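Side-chain contacts in Lic11098 (Leptospira interrogans serogroup Icterohaemorrhagiae serovar copenhageni, PDB 4U08), which is of unknown function but, as a leucine-rich repeat protein of a pathogen, may be a virulence factor that binds other molecules: residues L48-D52 / N53-A57; L117-H121 / N122-T126; L301-N305 / N306-F310; A355-P358 / E359-Q363. One frame throughout, in Å; residues are numbered along the deposited sequence.

Interaction 1. Residues L48-D52 / N53-A57; sequences LNLDD and NQLIA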
loop_
_atom_site.group_PDB
_atom_site.type_symbol
_atom_site.label_atom_id
_atom_site.label_comp_id
_atom_site.label_asym_id
_atom_site.label_seq_id
_atom_site.Cartn_x
_atom_site.Cartn_y
_atom_site.Cartn_z
ATOM N N LEU A 48 -13.676 22.186 13.667
ATOM C CA LEU A 48 -15.057 22.146 13.245
ATOM C C LEU A 48 -15.324 20.793 12.611
ATOM O O LEU A 48 -14.717 20.452 11.596
ATOM C CB LEU A 48 -15.352 23.322 12.278
ATOM C CG LEU A 48 -16.738 23.369 11.628
ATOM C CD1 LEU A 48 -17.854 23.364 12.678
ATOM C CD2 LEU A 48 -16.858 24.575 10.707
ATOM N N ASN A 49 -16.197 20.002 13.234
ATOM C CA ASN A 49 -16.520 18.691 12.711
ATOM C C ASN A 49 -17.920 18.694 12.107
ATOM O O ASN A 49 -18.916 18.807 12.820
ATOM C CB ASN A 49 -16.327 17.598 13.777
ATOM C CG ASN A 49 -16.326 16.198 13.220
ATOM O OD1 ASN A 49 -16.768 15.941 12.096
ATOM N ND2 ASN A 49 -15.881 15.240 14.011
ATOM N N LEU A 50 -17.982 18.588 10.777
ATOM C CA LEU A 50 -19.228 18.577 10.008
ATOM C C LEU A 50 -19.427 17.244 9.279
ATOM O O LEU A 50 -20.258 17.154 8.373
ATOM C CB LEU A 50 -19.243 19.763 9.014
ATOM C CG LEU A 50 -19.175 21.180 9.614
ATOM C CD1 LEU A 50 -19.142 22.232 8.523
ATOM C CD2 LEU A 50 -20.353 21.449 10.537
ATOM N N ASP A 51 -18.664 16.201 9.684
ATOM C CA ASP A 51 -18.691 14.868 9.079
ATOM C C ASP A 51 -20.053 14.219 9.129
ATOM O O ASP A 51 -20.800 14.445 10.077
ATOM C CB ASP A 51 -17.710 13.921 9.792
ATOM C CG ASP A 51 -16.229 14.178 9.575
ATOM O OD1 ASP A 51 -15.882 14.938 8.636
ATOM O OD2 ASP A 51 -15.417 13.617 10.339
ATOM N N ASP A 52 -20.353 13.364 8.138
ATOM C CA ASP A 52 -21.583 12.572 8.071
ATOM C C ASP A 52 -22.838 13.433 8.197
ATOM O O ASP A 52 -23.587 13.283 9.156
ATOM C CB ASP A 52 -21.569 11.465 9.152
ATOM C CG ASP A 52 -20.431 10.472 9.033
ATOM O OD1 ASP A 52 -20.699 9.316 8.666
ATOM O OD2 ASP A 52 -19.281 10.834 9.375
ATOM N N ASN A 53 -23.026 14.373 7.273
ATOM C CA ASN A 53 -24.197 15.253 7.255
ATOM C C ASN A 53 -24.719 15.332 5.808
ATOM O O ASN A 53 -24.313 14.505 4.986
ATOM C CB ASN A 53 -23.885 16.636 7.884
ATOM C CG ASN A 53 -23.863 16.636 9.400
ATOM O OD1 ASN A 53 -24.848 16.282 10.069
ATOM N ND2 ASN A 53 -22.741 17.044 9.978
ATOM N N GLN A 54 -25.631 16.277 5.488
ATOM C CA GLN A 54 -26.166 16.373 4.123
ATOM C C GLN A 54 -25.868 17.724 3.451
ATOM O O GLN A 54 -26.648 18.173 2.605
ATOM C CB GLN A 54 -27.668 16.028 4.082
ATOM C CG GLN A 54 -27.975 14.555 4.328
ATOM C CD GLN A 54 -28.273 14.269 5.782
ATOM O OE1 GLN A 54 -29.298 14.700 6.325
ATOM N NE2 GLN A 54 -27.405 13.498 6.435
ATOM N N LEU A 55 -24.713 18.339 3.791
ATOM C CA LEU A 55 -24.283 19.627 3.233
ATOM C C LEU A 55 -24.001 19.535 1.735
ATOM O O LEU A 55 -23.312 18.615 1.293
ATOM C CB LEU A 55 -23.048 20.190 3.969
ATOM C CG LEU A 55 -23.162 20.427 5.476
ATOM C CD1 LEU A 55 -21.830 20.874 6.055
ATOM C CD2 LEU A 55 -24.200 21.470 5.790
ATOM N N ILE A 56 -24.565 20.466 0.960
ATOM C CA ILE A 56 -24.373 20.535 -0.485
ATOM C C ILE A 56 -23.394 21.656 -0.829
ATOM O O ILE A 56 -22.740 21.600 -1.871
ATOM C CB ILE A 56 -25.710 20.625 -1.277
ATOM C CG1 ILE A 56 -26.570 21.837 -0.836
ATOM C CG2 ILE A 56 -26.483 19.297 -1.209
ATOM C CD1 ILE A 56 -27.655 22.297 -1.860
ATOM N N ALA A 57 -23.275 22.652 0.069
ATOM C CA ALA A 57 -22.398 23.812 -0.069
ATOM C C ALA A 57 -22.031 24.373 1.303
ATOM O O ALA A 57 -22.549 23.900 2.317
ATOM C CB ALA A 57 -23.091 24.881 -0.905
HETATM O O HOH W 1 -26.389 12.829 9.502
#

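Interaction 2. Residues L117-H121 / N122-T126; sequences LNLAH and NQLAT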
loop_
_atom_site.group_PDB
_atom_site.type_symbol
_atom_site.label_atom_id
_atom_site.label_comp_id
_atom_site.label_asym_id
_atom_site.label_seq_id
_atom_site.Cartn_x
_atom_site.Cartn_y
_atom_site.Cartn_z
ATOM N N LEU A 117 -4.421 17.213 3.211
ATOM C CA LEU A 117 -5.565 17.478 2.349
ATOM C C LEU A 117 -6.132 16.153 1.885
ATOM O O LEU A 117 -5.455 15.392 1.191
ATOM C CB LEU A 117 -5.112 18.360 1.170
ATOM C CG LEU A 117 -6.131 18.648 0.053
ATOM C CD1 LEU A 117 -7.426 19.291 0.607
ATOM C CD2 LEU A 117 -5.508 19.550 -1.007
ATOM N N ASN A 118 -7.348 15.840 2.324
ATOM C CA ASN A 118 -7.977 14.593 1.953
ATOM C C ASN A 118 -9.106 14.882 0.977
ATOM O O ASN A 118 -10.154 15.373 1.384
ATOM C CB ASN A 118 -8.490 13.822 3.186
ATOM C CG ASN A 118 -8.875 12.401 2.876
ATOM O OD1 ASN A 118 -9.222 12.060 1.757
ATOM N ND2 ASN A 118 -8.761 11.509 3.849
ATOM N N LEU A 119 -8.898 14.559 -0.302
ATOM C CA LEU A 119 -9.909 14.758 -1.352
ATOM C C LEU A 119 -10.359 13.422 -1.927
ATOM O O LEU A 119 -10.925 13.374 -3.024
ATOM C CB LEU A 119 -9.348 15.690 -2.464
ATOM C CG LEU A 119 -9.100 17.145 -2.081
ATOM C CD1 LEU A 119 -8.219 17.850 -3.137
ATOM C CD2 LEU A 119 -10.403 17.886 -1.874
ATOM N N ALA A 120 -10.131 12.310 -1.179
ATOM C CA ALA A 120 -10.516 10.991 -1.669
ATOM C C ALA A 120 -12.043 10.855 -1.789
ATOM O O ALA A 120 -12.755 11.581 -1.122
ATOM C CB ALA A 120 -9.926 9.896 -0.778
ATOM N N HIS A 121 -12.532 9.994 -2.684
ATOM C CA HIS A 121 -13.962 9.729 -2.910
ATOM C C HIS A 121 -14.745 10.985 -3.321
ATOM O O HIS A 121 -15.742 11.342 -2.709
ATOM C CB HIS A 121 -14.610 8.995 -1.708
ATOM C CG HIS A 121 -14.044 7.634 -1.472
ATOM N ND1 HIS A 121 -14.724 6.488 -1.857
ATOM C CD2 HIS A 121 -12.843 7.275 -0.972
ATOM C CE1 HIS A 121 -13.942 5.473 -1.536
ATOM N NE2 HIS A 121 -12.798 5.894 -1.000
ATOM N N ASN A 122 -14.272 11.655 -4.370
ATOM C CA ASN A 122 -14.955 12.804 -4.955
ATOM C C ASN A 122 -15.077 12.550 -6.451
ATOM O O ASN A 122 -14.949 11.396 -6.886
ATOM C CB ASN A 122 -14.238 14.114 -4.607
ATOM C CG ASN A 122 -14.615 14.612 -3.255
ATOM O OD1 ASN A 122 -15.653 15.238 -3.089
ATOM N ND2 ASN A 122 -13.818 14.300 -2.250
ATOM N N GLN A 123 -15.337 13.595 -7.251
ATOM C CA GLN A 123 -15.454 13.416 -8.699
ATOM C C GLN A 123 -14.506 14.399 -9.427
ATOM O O GLN A 123 -14.860 15.029 -10.426
ATOM C CB GLN A 123 -16.944 13.471 -9.141
ATOM C CG GLN A 123 -17.647 12.111 -8.907
ATOM C CD GLN A 123 -19.145 12.110 -8.667
ATOM O OE1 GLN A 123 -19.623 11.695 -7.597
ATOM N NE2 GLN A 123 -19.924 12.413 -9.702
ATOM N N LEU A 124 -13.269 14.507 -8.895
ATOM C CA LEU A 124 -12.215 15.380 -9.421
ATOM C C LEU A 124 -11.496 14.760 -10.599
ATOM O O LEU A 124 -11.152 13.584 -10.568
ATOM C CB LEU A 124 -11.197 15.730 -8.331
ATOM C CG LEU A 124 -11.720 16.493 -7.121
ATOM C CD1 LEU A 124 -10.676 16.529 -6.011
ATOM C CD2 LEU A 124 -12.113 17.909 -7.495
ATOM N N ALA A 125 -11.273 15.552 -11.657
ATOM C CA ALA A 125 -10.535 15.110 -12.842
ATOM C C ALA A 125 -9.268 15.963 -13.016
ATOM O O ALA A 125 -8.362 15.597 -13.762
ATOM C CB ALA A 125 -11.421 15.210 -14.080
ATOM N N THR A 126 -9.212 17.101 -12.309
ATOM C CA THR A 126 -8.117 18.058 -12.382
ATOM C C THR A 126 -7.914 18.735 -11.049
ATOM O O THR A 126 -8.834 18.785 -10.220
ATOM C CB THR A 126 -8.478 19.228 -13.369
ATOM O OG1 THR A 126 -9.656 19.907 -12.930
ATOM C CG2 THR A 126 -8.615 18.795 -14.804
#

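Interaction 3. Residues L301-N305 / N306-F310; sequences LYLGN and NQLNF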
loop_
_atom_site.group_PDB
_atom_site.type_symbol
_atom_site.label_atom_id
_atom_site.label_comp_id
_atom_site.label_asym_id
_atom_site.label_seq_id
_atom_site.Cartn_x
_atom_site.Cartn_y
_atom_site.Cartn_z
ATOM N N LEU A 301 7.719 -17.643 2.391
ATOM C CA LEU A 301 7.900 -17.870 0.952
ATOM C C LEU A 301 6.666 -18.564 0.378
ATOM O O LEU A 301 6.336 -19.688 0.769
ATOM C CB LEU A 301 9.190 -18.676 0.728
ATOM C CG LEU A 301 9.606 -19.016 -0.721
ATOM C CD1 LEU A 301 9.619 -17.721 -1.640
ATOM C CD2 LEU A 301 10.949 -19.719 -0.728
ATOM N N TYR A 302 5.931 -17.845 -0.487
ATOM C CA TYR A 302 4.695 -18.337 -1.085
ATOM C C TYR A 302 4.940 -18.606 -2.548
ATOM O O TYR A 302 5.275 -17.689 -3.299
ATOM C CB TYR A 302 3.536 -17.334 -0.921
ATOM C CG TYR A 302 3.135 -17.003 0.495
ATOM C CD1 TYR A 302 2.706 -17.999 1.370
ATOM C CD2 TYR A 302 3.078 -15.678 0.932
ATOM C CE1 TYR A 302 2.272 -17.687 2.657
ATOM C CE2 TYR A 302 2.636 -15.352 2.217
ATOM C CZ TYR A 302 2.212 -16.355 3.066
ATOM O OH TYR A 302 1.806 -16.011 4.336
ATOM N N LEU A 303 4.821 -19.881 -2.941
ATOM C CA LEU A 303 5.048 -20.318 -4.323
ATOM C C LEU A 303 3.885 -21.131 -4.874
ATOM O O LEU A 303 4.064 -21.901 -5.827
ATOM C CB LEU A 303 6.366 -21.116 -4.408
ATOM C CG LEU A 303 7.658 -20.330 -4.153
ATOM C CD1 LEU A 303 8.788 -21.235 -3.709
ATOM C CD2 LEU A 303 8.074 -19.549 -5.387
ATOM N N GLY A 304 2.704 -20.940 -4.315
ATOM C CA GLY A 304 1.535 -21.678 -4.749
ATOM C C GLY A 304 1.191 -21.493 -6.210
ATOM O O GLY A 304 1.299 -20.388 -6.745
ATOM N N ASN A 305 0.783 -22.587 -6.874
ATOM C CA ASN A 305 0.283 -22.541 -8.258
ATOM C C ASN A 305 1.317 -22.048 -9.281
ATOM O O ASN A 305 0.964 -21.625 -10.379
ATOM C CB ASN A 305 -1.009 -21.724 -8.334
ATOM C CG ASN A 305 -2.031 -22.277 -9.253
ATOM O OD1 ASN A 305 -2.656 -23.296 -8.960
ATOM N ND2 ASN A 305 -2.294 -21.554 -10.342
ATOM N N ASN A 306 2.592 -22.217 -8.975
ATOM C CA ASN A 306 3.617 -22.048 -9.972
ATOM C C ASN A 306 3.673 -23.410 -10.733
ATOM O O ASN A 306 2.808 -24.291 -10.558
ATOM C CB ASN A 306 4.960 -21.790 -9.304
ATOM C CG ASN A 306 5.214 -20.394 -8.931
ATOM O OD1 ASN A 306 5.489 -20.075 -7.773
ATOM N ND2 ASN A 306 5.089 -19.525 -9.893
ATOM N N GLN A 307 4.721 -23.608 -11.502
ATOM C CA GLN A 307 4.942 -24.804 -12.289
ATOM C C GLN A 307 6.281 -25.399 -11.917
ATOM O O GLN A 307 6.947 -25.979 -12.769
ATOM C CB GLN A 307 4.887 -24.435 -13.786
ATOM C CG GLN A 307 3.489 -24.067 -14.305
ATOM C CD GLN A 307 3.518 -23.401 -15.676
ATOM O OE1 GLN A 307 4.405 -23.639 -16.522
ATOM N NE2 GLN A 307 2.526 -22.557 -15.938
ATOM N N LEU A 308 6.718 -25.228 -10.650
ATOM C CA LEU A 308 8.014 -25.779 -10.226
ATOM C C LEU A 308 8.064 -27.301 -10.262
ATOM O O LEU A 308 7.153 -27.953 -9.761
ATOM C CB LEU A 308 8.361 -25.304 -8.814
ATOM C CG LEU A 308 8.585 -23.811 -8.644
ATOM C CD1 LEU A 308 8.571 -23.452 -7.158
ATOM C CD2 LEU A 308 9.896 -23.377 -9.310
ATOM N N ASN A 309 9.128 -27.868 -10.840
ATOM C CA ASN A 309 9.308 -29.323 -10.891
ATOM C C ASN A 309 10.221 -29.718 -9.804
ATOM O O ASN A 309 10.072 -30.797 -9.241
ATOM C CB ASN A 309 9.905 -29.773 -12.242
ATOM C CG ASN A 309 8.855 -29.892 -13.309
ATOM O OD1 ASN A 309 7.810 -30.514 -13.108
ATOM N ND2 ASN A 309 9.100 -29.272 -14.448
ATOM N N PHE A 310 11.155 -28.817 -9.463
ATOM C CA PHE A 310 12.151 -29.051 -8.434
ATOM C C PHE A 310 12.487 -27.749 -7.722
ATOM O O PHE A 310 12.194 -26.650 -8.209
ATOM C CB PHE A 310 13.468 -29.633 -9.031
ATOM C CG PHE A 310 13.314 -30.943 -9.767
ATOM C CD1 PHE A 310 13.255 -32.148 -9.072
ATOM C CD2 PHE A 310 13.222 -30.973 -11.157
ATOM C CE1 PHE A 310 13.058 -33.362 -9.758
ATOM C CE2 PHE A 310 13.063 -32.187 -11.845
ATOM C CZ PHE A 310 12.990 -33.368 -11.139
HETATM O O HOH W 2 1.211 -21.808 -13.187
#

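Interaction 4. Residues A355-P358 / E359-Q363; sequences ATLP and EEIKQ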
loop_
_atom_site.group_PDB
_atom_site.type_symbol
_atom_site.label_atom_id
_atom_site.label_comp_id
_atom_site.label_asym_id
_atom_site.label_seq_id
_atom_site.Cartn_x
_atom_site.Cartn_y
_atom_site.Cartn_z
ATOM N N ALA A 355 6.256 -38.752 -4.588
ATOM C CA ALA A 355 6.041 -40.195 -4.376
ATOM C C ALA A 355 6.833 -40.628 -3.165
ATOM O O ALA A 355 6.624 -41.715 -2.652
ATOM C CB ALA A 355 6.509 -40.974 -5.596
ATOM N N THR A 356 7.728 -39.753 -2.684
ATOM C CA THR A 356 8.560 -39.986 -1.498
ATOM C C THR A 356 8.919 -38.650 -0.806
ATOM O O THR A 356 8.817 -37.604 -1.433
ATOM C CB THR A 356 9.842 -40.783 -1.890
ATOM O OG1 THR A 356 10.485 -41.189 -0.688
ATOM C CG2 THR A 356 10.824 -39.975 -2.750
ATOM N N LEU A 357 9.383 -38.717 0.440
ATOM C CA LEU A 357 9.885 -37.573 1.211
ATOM C C LEU A 357 11.275 -37.914 1.727
ATOM O O LEU A 357 11.495 -39.062 2.120
ATOM C CB LEU A 357 8.971 -37.214 2.400
ATOM C CG LEU A 357 7.576 -36.674 2.040
ATOM C CD1 LEU A 357 6.753 -36.463 3.281
ATOM C CD2 LEU A 357 7.662 -35.379 1.244
ATOM N N PRO A 358 12.237 -36.968 1.746
ATOM C CA PRO A 358 13.563 -37.322 2.261
ATOM C C PRO A 358 13.476 -37.672 3.742
ATOM O O PRO A 358 12.632 -37.124 4.460
ATOM C CB PRO A 358 14.386 -36.065 2.008
ATOM C CG PRO A 358 13.383 -34.953 1.909
ATOM C CD PRO A 358 12.186 -35.559 1.283
ATOM N N GLU A 359 14.300 -38.621 4.182
ATOM C CA GLU A 359 14.341 -39.032 5.595
ATOM C C GLU A 359 14.658 -37.826 6.506
ATOM O O GLU A 359 14.121 -37.745 7.615
ATOM C CB GLU A 359 15.387 -40.147 5.801
ATOM C CG GLU A 359 15.446 -40.693 7.228
ATOM C CD GLU A 359 14.187 -41.314 7.820
ATOM O OE1 GLU A 359 14.131 -41.431 9.066
ATOM O OE2 GLU A 359 13.303 -41.755 7.050
ATOM N N GLU A 360 15.471 -36.872 5.990
ATOM C CA GLU A 360 15.879 -35.625 6.646
ATOM C C GLU A 360 14.714 -34.743 7.125
ATOM O O GLU A 360 14.965 -33.802 7.875
ATOM C CB GLU A 360 16.837 -34.824 5.751
ATOM C CG GLU A 360 18.209 -35.457 5.566
ATOM C CD GLU A 360 18.344 -36.509 4.476
ATOM O OE1 GLU A 360 17.320 -36.879 3.856
ATOM O OE2 GLU A 360 19.489 -36.948 4.223
ATOM N N ILE A 361 13.455 -35.037 6.714
ATOM C CA ILE A 361 12.244 -34.339 7.162
ATOM C C ILE A 361 12.045 -34.506 8.683
ATOM O O ILE A 361 11.480 -33.621 9.333
ATOM C CB ILE A 361 10.975 -34.718 6.330
ATOM C CG1 ILE A 361 9.904 -33.619 6.412
ATOM C CG2 ILE A 361 10.402 -36.112 6.700
ATOM C CD1 ILE A 361 8.996 -33.515 5.201
ATOM N N LYS A 362 12.539 -35.633 9.245
ATOM C CA LYS A 362 12.486 -35.923 10.680
ATOM C C LYS A 362 13.264 -34.890 11.505
ATOM O O LYS A 362 13.016 -34.760 12.691
ATOM C CB LYS A 362 12.967 -37.353 10.977
ATOM C CG LYS A 362 14.478 -37.567 10.919
ATOM C CD LYS A 362 14.801 -39.019 11.280
ATOM C CE LYS A 362 16.229 -39.410 10.984
ATOM N NZ LYS A 362 16.343 -40.867 10.690
ATOM N N GLN A 363 14.179 -34.137 10.870
ATOM C CA GLN A 363 14.975 -33.082 11.507
ATOM C C GLN A 363 14.167 -31.777 11.703
ATOM O O GLN A 363 14.662 -30.848 12.343
ATOM C CB GLN A 363 16.234 -32.794 10.672
ATOM C CG GLN A 363 17.143 -34.004 10.427
ATOM C CD GLN A 363 18.198 -33.780 9.350
ATOM O OE1 GLN A 363 18.342 -32.694 8.762
ATOM N NE2 GLN A 363 18.970 -34.820 9.057
#

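Interaction 1. Residues L48-D52 / N53-A57
The turn that leaves a strand of the leucine-rich repeat is closed here by Asn53, which folds back on Leu50. Asn53 ND2 gives a hydrogen bond to Leu50 O at 3.0 Å, with an N-H...O angle of 158°. The acceptor lies close to the Asn53 amide plane. The donor, however, sits well above the carbonyl plane of Leu50. ND2 also donates to Leu27 O, while OD1 accepts from the backbone N of Ser30 and Leu32. Leu27, Ser30 and Leu32 all precede strand 47-49 in the chain. This is the asparagine ladder of the leucine-rich repeat solenoid, in which asparagine side chains bond the backbone of successive turns; that of Asn53 is buried. Asn76 makes the next rung, giving to Leu50 O and accepting from Leu55 N. Two buried leucines make the apolar part: Leu50 CD1 meets Leu55 CD1 at 3.9 Å, and the two side chains cross at about a right angle. On the strand side an Asx turn holds the chain, with Asn49 OD1 accepting from Asp51 N at 3.1 Å. A water bridges the two segments: it donates to Asp52 O at 2.9 Å and accepts from Gln54 NE2 at 3.3 Å.

Interaction 2. Residues L117-H121 / N122-T126
With chi1 at -82°, Asn122 turns CG away from its own carbonyl carbon and keeps it beside its backbone N; chi2 of -81° then presents ND2 to Leu119. The result is a rung of the asparagine ladder that runs through the leucine-rich repeat solenoid. Asn122 ND2 donates to Leu119 O at 3.1 Å with an N-H...O angle of 159°. The acceptor is nearly in the plane of the amide, but ND2 stands above the carbonyl plane of Leu119. The same ND2 also donates to Leu96 O, and OD1 accepts from Leu101 N, so both ends of this buried amide are tied to the preceding turn. From the next turn, Asn145 serves Leu119 O and Leu124 N in the same manner. Before the turn, Asn118 OD1 accepts from Ala120 N at 3.1 Å, in the carbonyl plane, and forms an Asx turn. The His121 ring stacks with that of His144. The apolar part of the contact is made by two leucines. Leu119 and Leu124 meet at about a right angle, and one methyl of Leu124 does the touching: Leu124 CD1 lies 3.9 Å from Leu119 CB and 4.0 Å from Leu119 CD1.

Interaction 3. Residues L301-N305 / N306-F310
Leu303 O accepts from Asn329 ND2 and, weakly, from Asn306 N. The weak bond from Asn306 N to Leu303 O is 3.5 Å long and closes a type II beta turn from Leu303 to Asn306. Asn329 also accepts, through OD1, from Leu308 N. The bend passes through Gly304 and Asn305, and Asn305 has the positive phi of 62° expected at the third position of such a turn. Asn306 curls over the turn, with its CB 3.6 Å from Leu303 O. Its buried amide occupies the place of an asparagine-ladder residue in this leucine-rich repeat solenoid, although its nitrogen and oxygen are probably interchanged in the model. The apolar side of the turn is made by two leucines that cross at about a right angle, with Leu303 CD1 4.1 Å from Leu308 CD1. A water lies 2.8 Å from Asn305 O and accepts from Gln307 NE2 at 3.1 Å. A zinc ion is bound close to Gly304. Strand 300-302 leads into the turn and is flanked by two parallel neighbours: Tyr302 pairs through its backbone with Leu278 and Leu280 of the preceding repeat, and Leu301 with Ser323 and Asp325 of the next.

Interaction 4. Residues A355-P358 / E359-Q363
Pro358 and Ile361 carry most of this contact, with Glu359 between them. Pro358 stands just before the 3-10 segment 359-363, and its carbonyl starts the bonding of that turn. Ile361 N donates to Pro358 O at 3.2 Å with an N-H...O angle of 165°, coming from above the carbonyl plane. Ile361 also lays its branch on the same oxygen. At chi1 -157° its CG2 falls between its own backbone N and carbonyl carbon, and this methyl lies 3.3 Å from Pro358 O. Ile361 CD1, on the other branch, lies 4.2 Å from Leu357 CD1. The proline ring has a further neighbour in Glu360, whose bent chain brings OE1 to 3.6 Å from Pro358 CB. The Glu359 CB touches Pro358 C, although the side chain sets off away from the preceding segment. Glu359 OE1 uses its anti lone pair to accept from Lys362 NZ in a 2.8 Å salt bridge, while its OE2 pairs with Arg384 NH1. The whole lies in the non-strand part of a leucine-rich repeat, between strands 346-348 and 369-371. Leu357 and Pro358 pack on Leu334 of the preceding repeat, and helix 379-388 also packs here, through Ile385 on Leu357 and Leu388 on Glu359 and Lys362.

In the fold
The four contacts follow one another along a single solenoid. Interactions 1, 2 and 3 are equivalent turns after a strand, at different places along the stack, and interaction 4 is the opening of the 3-10 segment in the non-strand part of a later repeat. The centres of interactions 1 and 2 are about 16 Å apart, those of 2 and 3 about 41 Å, and those of 3 and 4 about 19 Å. Interactions 1 and 4 lie near the two ends, with centres about 65 Å apart, and none of the four touches another. Two of the turns lie near bound zinc ions: one is about 5 Å from Gly304 of interaction 3, and another about 10 Å from the His121 side chain of interaction 2.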